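Local coordinates for protein carbohydrate deacetylase Agd3 (Neosartorya fumigata, PDB 6NWZ) that probably removes N-acetyl groups from the fungal exopolysaccharide galactosaminogalactan, acting as a zinc-binding carbohydrate esterase required for biofilm formation, at residues 210-215 / 234-239; 259-264 / 545-550. One frame throughout, in Å; residues are numbered along the deposited sequence.

Contact 1 (210-215 / 234-239). With ZN (zinc ion), chain J.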
ATOM      1  N   GLU A 210     -23.340 -21.657   5.761  1.00 35.93           N
ATOM      2  CA  GLU A 210     -22.932 -20.376   6.322  1.00 27.92           C
ATOM      3  C   GLU A 210     -22.680 -19.379   5.202  1.00 36.42           C
ATOM      4  O   GLU A 210     -22.020 -19.703   4.209  1.00 39.39           O
ATOM      5  CB  GLU A 210     -21.679 -20.527   7.182  1.00 42.18           C
ATOM      6  CG  GLU A 210     -21.753 -21.664   8.177  1.00 38.27           C
ATOM      7  CD  GLU A 210     -20.601 -21.645   9.154  1.00 66.23           C
ATOM      8  OE1 GLU A 210     -20.854 -21.441  10.360  1.00 90.09           O
ATOM      9  OE2 GLU A 210     -19.444 -21.818   8.717  1.00 82.96           O
ATOM     10  N   GLN A 211     -23.197 -18.167   5.374  1.00 40.80           N
ATOM     11  CA  GLN A 211     -23.168 -17.157   4.328  1.00 32.10           C
ATOM     12  C   GLN A 211     -23.010 -15.789   4.969  1.00 34.22           C
ATOM     13  O   GLN A 211     -23.580 -15.529   6.032  1.00 46.49           O
ATOM     14  CB  GLN A 211     -24.451 -17.213   3.488  1.00 31.60           C
ATOM     15  CG  GLN A 211     -24.538 -16.184   2.374  1.00 34.10           C
ATOM     16  CD  GLN A 211     -25.815 -16.319   1.568  1.00 38.54           C
ATOM     17  OE1 GLN A 211     -25.803 -16.816   0.442  1.00 40.29           O
ATOM     18  NE2 GLN A 211     -26.930 -15.881   2.146  1.00 37.81           N
ATOM     19  N   MET A 212     -22.226 -14.924   4.329  1.00 23.33           N
ATOM     20  CA  MET A 212     -22.080 -13.533   4.740  1.00 21.46           C
ATOM     21  C   MET A 212     -22.568 -12.653   3.596  1.00 35.53           C
ATOM     22  O   MET A 212     -22.079 -12.773   2.467  1.00 47.27           O
ATOM     23  CB  MET A 212     -20.628 -13.211   5.115  1.00 23.09           C
ATOM     24  CG  MET A 212     -20.378 -11.734   5.402  1.00 29.80           C
ATOM     25  SD  MET A 212     -18.715 -11.335   5.988  1.00 37.76           S
ATOM     26  CE  MET A 212     -18.744 -12.004   7.646  1.00 22.40           C
ATOM     27  N   ALA A 213     -23.537 -11.783   3.885  1.00 29.47           N
ATOM     28  CA  ALA A 213     -24.210 -10.979   2.872  1.00 32.28           C
ATOM     29  C   ALA A 213     -24.061  -9.499   3.191  1.00 29.08           C
ATOM     30  O   ALA A 213     -24.343  -9.070   4.315  1.00 35.26           O
ATOM     31  CB  ALA A 213     -25.696 -11.342   2.771  1.00 21.78           C
ATOM     32  N   PHE A 214     -23.640  -8.724   2.194  1.00 32.59           N
ATOM     33  CA  PHE A 214     -23.466  -7.281   2.317  1.00 32.67           C
ATOM     34  C   PHE A 214     -24.522  -6.577   1.472  1.00 33.23           C
ATOM     35  O   PHE A 214     -24.555  -6.745   0.247  1.00 46.22           O
ATOM     36  CB  PHE A 214     -22.064  -6.857   1.878  1.00 35.31           C
ATOM     37  CG  PHE A 214     -20.992  -7.116   2.907  1.00 32.19           C
ATOM     38  CD1 PHE A 214     -20.370  -8.348   2.984  1.00 27.37           C
ATOM     39  CD2 PHE A 214     -20.595  -6.115   3.782  1.00 24.63           C
ATOM     40  CE1 PHE A 214     -19.380  -8.586   3.921  1.00 31.73           C
ATOM     41  CE2 PHE A 214     -19.608  -6.346   4.723  1.00 22.80           C
ATOM     42  CZ  PHE A 214     -18.999  -7.583   4.793  1.00 31.99           C
ATOM     43  N   PHE A 215     -25.376  -5.790   2.122  1.00 30.34           N
ATOM     44  CA  PHE A 215     -26.416  -5.012   1.449  1.00 27.93           C
ATOM     45  C   PHE A 215     -25.900  -3.668   0.948  1.00 40.98           C
ATOM     46  O   PHE A 215     -26.592  -2.650   1.045  1.00 42.66           O
ATOM     47  CB  PHE A 215     -27.598  -4.819   2.394  1.00 24.15           C
ATOM     48  CG  PHE A 215     -28.149  -6.104   2.946  1.00 25.68           C
ATOM     49  CD1 PHE A 215     -28.355  -7.198   2.121  1.00 26.48           C
ATOM     50  CD2 PHE A 215     -28.449  -6.220   4.295  1.00 33.66           C
ATOM     51  CE1 PHE A 215     -28.860  -8.387   2.630  1.00 23.71           C
ATOM     52  CE2 PHE A 215     -28.953  -7.405   4.812  1.00 33.41           C
ATOM     53  CZ  PHE A 215     -29.158  -8.488   3.976  1.00 37.09           C
ATOM     54  N   ILE A 234     -13.125 -11.425   3.836  1.00 33.02           N
ATOM     55  CA  ILE A 234     -11.965 -12.255   3.518  1.00 30.11           C
ATOM     56  C   ILE A 234     -11.549 -13.078   4.731  1.00 36.36           C
ATOM     57  O   ILE A 234     -11.322 -14.290   4.632  1.00 40.84           O
ATOM     58  CB  ILE A 234     -10.803 -11.391   3.000  1.00 28.51           C
ATOM     59  CG1 ILE A 234     -11.160 -10.773   1.647  1.00 28.24           C
ATOM     60  CG2 ILE A 234      -9.529 -12.223   2.899  1.00 23.17           C
ATOM     61  CD1 ILE A 234     -10.093  -9.863   1.097  1.00 22.19           C
ATOM     62  N   THR A 235     -11.438 -12.431   5.897  1.00 29.47           N
ATOM     63  CA  THR A 235     -11.053 -13.149   7.109  1.00 29.40           C
ATOM     64  C   THR A 235     -12.096 -14.192   7.488  1.00 41.13           C
ATOM     65  O   THR A 235     -11.754 -15.292   7.937  1.00 37.42           O
ATOM     66  CB  THR A 235     -10.847 -12.173   8.267  1.00 26.20           C
ATOM     67  OG1 THR A 235      -9.964 -11.117   7.868  1.00 30.00           O
ATOM     68  CG2 THR A 235     -10.251 -12.894   9.462  1.00 22.78           C
ATOM     69  N   TRP A 236     -13.377 -13.859   7.321  1.00 45.12           N
ATOM     70  CA  TRP A 236     -14.435 -14.810   7.648  1.00 37.64           C
ATOM     71  C   TRP A 236     -14.476 -15.956   6.646  1.00 42.37           C
ATOM     72  O   TRP A 236     -14.649 -17.118   7.032  1.00 36.65           O
ATOM     73  CB  TRP A 236     -15.784 -14.092   7.702  1.00 25.26           C
ATOM     74  CG  TRP A 236     -16.935 -14.994   8.024  1.00 31.52           C
ATOM     75  CD1 TRP A 236     -17.346 -15.385   9.265  1.00 34.27           C
ATOM     76  CD2 TRP A 236     -17.832 -15.615   7.092  1.00 40.35           C
ATOM     77  NE1 TRP A 236     -18.438 -16.212   9.165  1.00 39.91           N
ATOM     78  CE2 TRP A 236     -18.756 -16.371   7.841  1.00 44.36           C
ATOM     79  CE3 TRP A 236     -17.941 -15.609   5.698  1.00 38.21           C
ATOM     80  CZ2 TRP A 236     -19.774 -17.113   7.246  1.00 38.01           C
ATOM     81  CZ3 TRP A 236     -18.955 -16.346   5.108  1.00 33.39           C
ATOM     82  CH2 TRP A 236     -19.857 -17.087   5.882  1.00 27.25           C
ATOM     83  N   LEU A 237     -14.316 -15.650   5.354  1.00 35.43           N
ATOM     84  CA  LEU A 237     -14.387 -16.695   4.337  1.00 30.27           C
ATOM     85  C   LEU A 237     -13.274 -17.717   4.501  1.00 28.78           C
ATOM     86  O   LEU A 237     -13.477 -18.901   4.219  1.00 35.43           O
ATOM     87  CB  LEU A 237     -14.323 -16.079   2.940  1.00 25.57           C
ATOM     88  CG  LEU A 237     -14.524 -17.020   1.759  1.00 32.86           C
ATOM     89  CD1 LEU A 237     -15.915 -17.619   1.818  1.00 38.24           C
ATOM     90  CD2 LEU A 237     -14.315 -16.262   0.463  1.00 36.55           C
ATOM     91  N   THR A 238     -12.097 -17.286   4.945  1.00 38.51           N
ATOM     92  CA  THR A 238     -10.954 -18.172   5.095  1.00 37.01           C
ATOM     93  C   THR A 238     -10.789 -18.690   6.517  1.00 43.02           C
ATOM     94  O   THR A 238      -9.849 -19.447   6.777  1.00 42.76           O
ATOM     95  CB  THR A 238      -9.667 -17.459   4.666  1.00 43.82           C
ATOM     96  OG1 THR A 238      -9.406 -16.370   5.557  1.00 50.28           O
ATOM     97  CG2 THR A 238      -9.787 -16.928   3.246  1.00 30.47           C
ATOM     98  N   ARG A 239     -11.671 -18.299   7.440  1.00 38.02           N
ATOM     99  CA  ARG A 239     -11.541 -18.599   8.865  1.00 39.39           C
ATOM    100  C   ARG A 239     -10.195 -18.151   9.435  1.00 41.25           C
ATOM    101  O   ARG A 239      -9.726 -18.705  10.434  1.00 40.75           O
ATOM    102  CB  ARG A 239     -11.757 -20.093   9.145  1.00 34.79           C
ATOM    103  CG  ARG A 239     -13.176 -20.577   8.890  1.00 35.25           C
ATOM    104  CD  ARG A 239     -13.292 -22.077   9.099  1.00 34.44           C
ATOM    105  NE  ARG A 239     -14.680 -22.523   9.089  1.00 43.88           N
ATOM    106  CZ  ARG A 239     -15.339 -22.880   7.992  1.00 42.96           C
ATOM    107  NH1 ARG A 239     -14.734 -22.837   6.813  1.00 43.94           N
ATOM    108  NH2 ARG A 239     -16.600 -23.280   8.073  1.00 36.62           N
TER
HETATM  109 ZN    ZN J 911     -19.552 -23.024  11.573  1.00126.11          ZN

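Contact 2 (259-264 / 545-550). With ZN (zinc ion), chain M.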
ATOM      1  N   LEU A 259      19.384  20.456  -0.062  1.00 42.95           N
ATOM      2  CA  LEU A 259      19.143  21.400  -1.142  1.00 30.72           C
ATOM      3  C   LEU A 259      18.296  22.572  -0.658  1.00 40.78           C
ATOM      4  O   LEU A 259      17.654  22.522   0.394  1.00 47.37           O
ATOM      5  CB  LEU A 259      18.437  20.718  -2.318  1.00 35.27           C
ATOM      6  CG  LEU A 259      19.183  19.650  -3.117  1.00 43.41           C
ATOM      7  CD1 LEU A 259      18.337  19.163  -4.285  1.00 31.54           C
ATOM      8  CD2 LEU A 259      20.521  20.179  -3.600  1.00 32.58           C
ATOM      9  N   VAL A 260      18.304  23.638  -1.455  1.00 43.47           N
ATOM     10  CA  VAL A 260      17.398  24.770  -1.302  1.00 37.91           C
ATOM     11  C   VAL A 260      16.343  24.670  -2.394  1.00 41.90           C
ATOM     12  O   VAL A 260      16.678  24.478  -3.570  1.00 66.29           O
ATOM     13  CB  VAL A 260      18.149  26.111  -1.384  1.00 38.32           C
ATOM     14  CG1 VAL A 260      17.178  27.277  -1.293  1.00 34.32           C
ATOM     15  CG2 VAL A 260      19.198  26.203  -0.293  1.00 39.07           C
ATOM     16  N   THR A 261      15.077  24.788  -2.013  1.00 36.66           N
ATOM     17  CA  THR A 261      13.980  24.714  -2.967  1.00 49.80           C
ATOM     18  C   THR A 261      13.239  26.042  -2.974  1.00 51.03           C
ATOM     19  O   THR A 261      13.115  26.700  -1.936  1.00 48.88           O
ATOM     20  CB  THR A 261      13.009  23.556  -2.642  1.00 39.41           C
ATOM     21  OG1 THR A 261      12.351  23.808  -1.400  1.00 43.67           O
ATOM     22  CG2 THR A 261      13.756  22.216  -2.557  1.00 31.06           C
ATOM     23  N   ASP A 262      12.774  26.446  -4.155  1.00 50.99           N
ATOM     24  CA  ASP A 262      12.015  27.680  -4.293  1.00 34.61           C
ATOM     25  C   ASP A 262      10.573  27.454  -3.855  1.00 40.05           C
ATOM     26  O   ASP A 262       9.895  26.550  -4.354  1.00 48.33           O
ATOM     27  CB  ASP A 262      12.058  28.183  -5.738  1.00 53.49           C
ATOM     28  CG  ASP A 262      13.475  28.435  -6.234  1.00 58.94           C
ATOM     29  OD1 ASP A 262      14.146  29.340  -5.695  1.00 70.57           O
ATOM     30  OD2 ASP A 262      13.918  27.726  -7.162  1.00 71.16           O
ATOM     31  N   ILE A 263      10.106  28.278  -2.927  1.00 48.61           N
ATOM     32  CA  ILE A 263       8.762  28.146  -2.380  1.00 44.39           C
ATOM     33  C   ILE A 263       7.743  28.692  -3.374  1.00 47.68           C
ATOM     34  O   ILE A 263       8.032  29.603  -4.161  1.00 57.01           O
ATOM     35  CB  ILE A 263       8.689  28.858  -1.014  1.00 34.38           C
ATOM     36  CG1 ILE A 263       9.703  28.223  -0.057  1.00 36.66           C
ATOM     37  CG2 ILE A 263       7.279  28.817  -0.430  1.00 41.91           C
ATOM     38  CD1 ILE A 263       9.582  26.702   0.044  1.00 30.38           C
ATOM     39  N   TYR A 264       6.535  28.125  -3.349  1.00 51.03           N
ATOM     40  CA  TYR A 264       5.522  28.410  -4.359  1.00 46.12           C
ATOM     41  C   TYR A 264       4.689  29.653  -4.040  1.00 45.05           C
ATOM     42  O   TYR A 264       4.593  30.563  -4.872  1.00 49.83           O
ATOM     43  CB  TYR A 264       4.608  27.192  -4.537  1.00 43.55           C
ATOM     44  CG  TYR A 264       3.454  27.442  -5.478  1.00 56.42           C
ATOM     45  CD1 TYR A 264       3.633  27.385  -6.853  1.00 59.92           C
ATOM     46  CD2 TYR A 264       2.186  27.742  -4.991  1.00 55.41           C
ATOM     47  CE1 TYR A 264       2.582  27.615  -7.717  1.00 59.93           C
ATOM     48  CE2 TYR A 264       1.128  27.974  -5.849  1.00 52.48           C
ATOM     49  CZ  TYR A 264       1.333  27.909  -7.211  1.00 55.98           C
ATOM     50  OH  TYR A 264       0.288  28.136  -8.077  1.00 52.81           O
ATOM     51  N   PHE A 545       7.627  12.936  -0.326  1.00 28.44           N
ATOM     52  CA  PHE A 545       7.667  14.252   0.303  1.00 34.12           C
ATOM     53  C   PHE A 545       9.019  14.893   0.010  1.00 43.65           C
ATOM     54  O   PHE A 545       9.910  14.274  -0.580  1.00 39.84           O
ATOM     55  CB  PHE A 545       7.414  14.172   1.815  1.00 27.38           C
ATOM     56  CG  PHE A 545       6.077  13.578   2.177  1.00 29.65           C
ATOM     57  CD1 PHE A 545       4.921  14.342   2.107  1.00 27.95           C
ATOM     58  CD2 PHE A 545       5.974  12.256   2.580  1.00 24.90           C
ATOM     59  CE1 PHE A 545       3.687  13.797   2.436  1.00 32.76           C
ATOM     60  CE2 PHE A 545       4.744  11.705   2.909  1.00 28.87           C
ATOM     61  CZ  PHE A 545       3.598  12.478   2.837  1.00 29.46           C
ATOM     62  N   HIS A 546       9.168  16.152   0.424  1.00 41.24           N
ATOM     63  CA  HIS A 546      10.373  16.918   0.125  1.00 38.13           C
ATOM     64  C   HIS A 546      10.797  17.721   1.347  1.00 37.96           C
ATOM     65  O   HIS A 546      10.020  17.930   2.280  1.00 44.86           O
ATOM     66  CB  HIS A 546      10.156  17.830  -1.088  1.00 38.14           C
ATOM     67  CG  HIS A 546       9.967  17.074  -2.366  1.00 50.46           C
ATOM     68  ND1 HIS A 546       8.824  16.355  -2.642  1.00 49.46           N
ATOM     69  CD2 HIS A 546      10.789  16.899  -3.428  1.00 46.35           C
ATOM     70  CE1 HIS A 546       8.943  15.779  -3.825  1.00 47.85           C
ATOM     71  NE2 HIS A 546      10.126  16.093  -4.323  1.00 52.23           N
ATOM     72  N   GLN A 547      12.056  18.179   1.320  1.00 38.42           N
ATOM     73  CA  GLN A 547      12.674  18.742   2.519  1.00 36.94           C
ATOM     74  C   GLN A 547      11.943  19.986   3.007  1.00 45.85           C
ATOM     75  O   GLN A 547      11.852  20.214   4.219  1.00 39.80           O
ATOM     76  CB  GLN A 547      14.151  19.056   2.252  1.00 37.27           C
ATOM     77  CG  GLN A 547      14.400  20.100   1.167  1.00 43.76           C
ATOM     78  CD  GLN A 547      14.463  21.524   1.703  1.00 47.87           C
ATOM     79  OE1 GLN A 547      14.749  21.747   2.880  1.00 43.10           O
ATOM     80  NE2 GLN A 547      14.196  22.493   0.835  1.00 49.65           N
ATOM     81  N   ALA A 548      11.409  20.792   2.088  1.00 46.32           N
ATOM     82  CA  ALA A 548      10.688  21.990   2.493  1.00 38.13           C
ATOM     83  C   ALA A 548       9.448  21.667   3.316  1.00 38.55           C
ATOM     84  O   ALA A 548       8.976  22.531   4.065  1.00 42.50           O
ATOM     85  CB  ALA A 548      10.303  22.812   1.261  1.00 30.70           C
ATOM     86  N   ASN A 549       8.915  20.446   3.207  1.00 38.54           N
ATOM     87  CA  ASN A 549       7.704  20.075   3.934  1.00 31.74           C
ATOM     88  C   ASN A 549       7.940  19.867   5.425  1.00 33.93           C
ATOM     89  O   ASN A 549       6.964  19.754   6.175  1.00 38.58           O
ATOM     90  CB  ASN A 549       7.091  18.798   3.349  1.00 32.80           C
ATOM     91  CG  ASN A 549       6.844  18.892   1.852  1.00 28.65           C
ATOM     92  OD1 ASN A 549       6.859  17.881   1.148  1.00 28.55           O
ATOM     93  ND2 ASN A 549       6.616  20.104   1.361  1.00 37.59           N
ATOM     94  N   LEU A 550       9.193  19.799   5.872  1.00 32.82           N
ATOM     95  CA  LEU A 550       9.494  19.543   7.274  1.00 39.62           C
ATOM     96  C   LEU A 550       9.598  20.817   8.101  1.00 43.59           C
ATOM     97  O   LEU A 550       9.921  20.740   9.291  1.00 55.15           O
ATOM     98  CB  LEU A 550      10.799  18.743   7.398  1.00 37.63           C
ATOM     99  CG  LEU A 550      10.938  17.432   6.616  1.00 35.62           C
ATOM    100  CD1 LEU A 550      12.154  16.660   7.094  1.00 27.03           C
ATOM    101  CD2 LEU A 550       9.696  16.577   6.731  1.00 24.75           C
TER
HETATM  102 ZN    ZN M 914      11.110  14.409  -5.617  1.00 74.26          ZN
HETATM  103  O   HOH W   1      11.518  20.771  -0.875  1.00 23.97           O

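Contact 1 (210-215 / 234-239)
In the CBM87 carbohydrate-binding module, Met-212 and Glu-210 of strand 209-214 pack against Trp-236 on helix 224-237, the helix that follows this strand in the chain, with a zinc site at the Glu-210 end. The indole points at the strand with its six-membered ring leading. Met-212 covers one face: CB makes a CH-pi contact 3.9 Å from the centroid of the six-membered ring, while CE lies over the rim of the five-membered ring, 3.5 Å from Trp-236 CG. The methionine chain is extended through CG and SD and turns only at its last torsion (chi3 -72°), which brings CE back against the indole. Its SD stands obliquely to the five-membered ring, 5.0 Å from the centroid, a Met-aromatic contact. At the ring edge, Trp-236 CH2 meets the backbone of the strand, with Glu-210 C 3.7 Å away and in the indole plane; Gln-211 C comes closer to CH2, at 3.5 Å, from an oblique direction. Arg-115 of the neighbouring strand 115-119 adds a cation-pi contact to the same indole and a hydrogen bond to Trp-236 O. Beyond the helix, Arg-239 adopts positive phi in a Schellman motif, and its side chain reaches the carboxylate of Glu-210, OE2 to NH2 3.3 Å, in a salt bridge with the two flat groups 24° apart. OE2 is held as well by a salt bridge from Arg-115 NE, its stronger partner, and Arg-239 NH2 donates to Leu-684 O. That oxygen, of the chain's C-terminal carboxylate, shares the zinc ion with Glu-210 OE1, which lies 2.4 Å from the metal.

Contact 2 (259-264 / 545-550)
Thr-261 and Gln-547 approach from opposite directions and form the polar middle of this contact. Gln-547 NE2 lies 3.2 Å from Thr-261 OG1 and 3.4 Å from its CG2, so the amide nitrogen sits beside both branches of the threonine. The glutamine gets there by folding: CG stands between the backbone N and the carbonyl carbon (chi1 62°), and a second bend at chi2 (90°) turns the amide across to the other segment. Both ends of that amide are fixed by the strand 270-271 region, with OE1 accepting from Ile-273 N and NE2 donating to Phe-271 O. As strand 261-262 pairs antiparallel with 270-271, Gln-547, the first residue of the 3-10 segment after strand 542-546, ties that segment to this small hairpin. A water links the two segments, accepting from Ala-548 N at 3.0 Å and hydrogen-bonded to Thr-261 OG1 at 3.2 Å. Apolar packing is slight: Ala-548 CB lies 4.1 Å from Ile-263 CD1. Within 545-550, hydrogen bonds shape the 3-10 turn that carries Gln-547 and Ala-548. Asn-549 N donates to His-546 O, and Asn-549 OD1 accepts from His-546 N at 3.0 Å, the donor standing above the carbonyl plane. Asn-549 thus takes both backbone N and backbone O of His-546, one through its side chain, one through its own N. His-546 NE2 binds a zinc ion at 2.3 Å, together with Asp-255 of strand 252-257, which runs parallel to 542-546. The next residue, Asp-256, binds another zinc ion with His-388 and His-392, an Asp-His-His set as in polysaccharide deacetylases. The Thr-261 and Gln-547 side chains touch Asp-256, and that of Leu-259 lies about 4 Å from that of His-392, so this contact borders the Asp-His-His site of the deacetylase domain.

In the fold
Contacts 1 and 2 lie on opposite sides of the chain's centre, about 47 Å apart from centre to centre, one in the CBM87 module and the other in the deacetylase domain, and they share no helix or strand. Both are largely buried, and each carries a zinc ligand at one end, but their chemistry differs. Contact 1 joins a sheet strand to a helix through an aromatic, apolar core, with charged pairing at its margin where the chain's C-terminus arrives. Contact 2 joins a hairpin to a 3-10 turn through a bridging water and close polar side chains, with little apolar packing, close to the Asp-His-His zinc site.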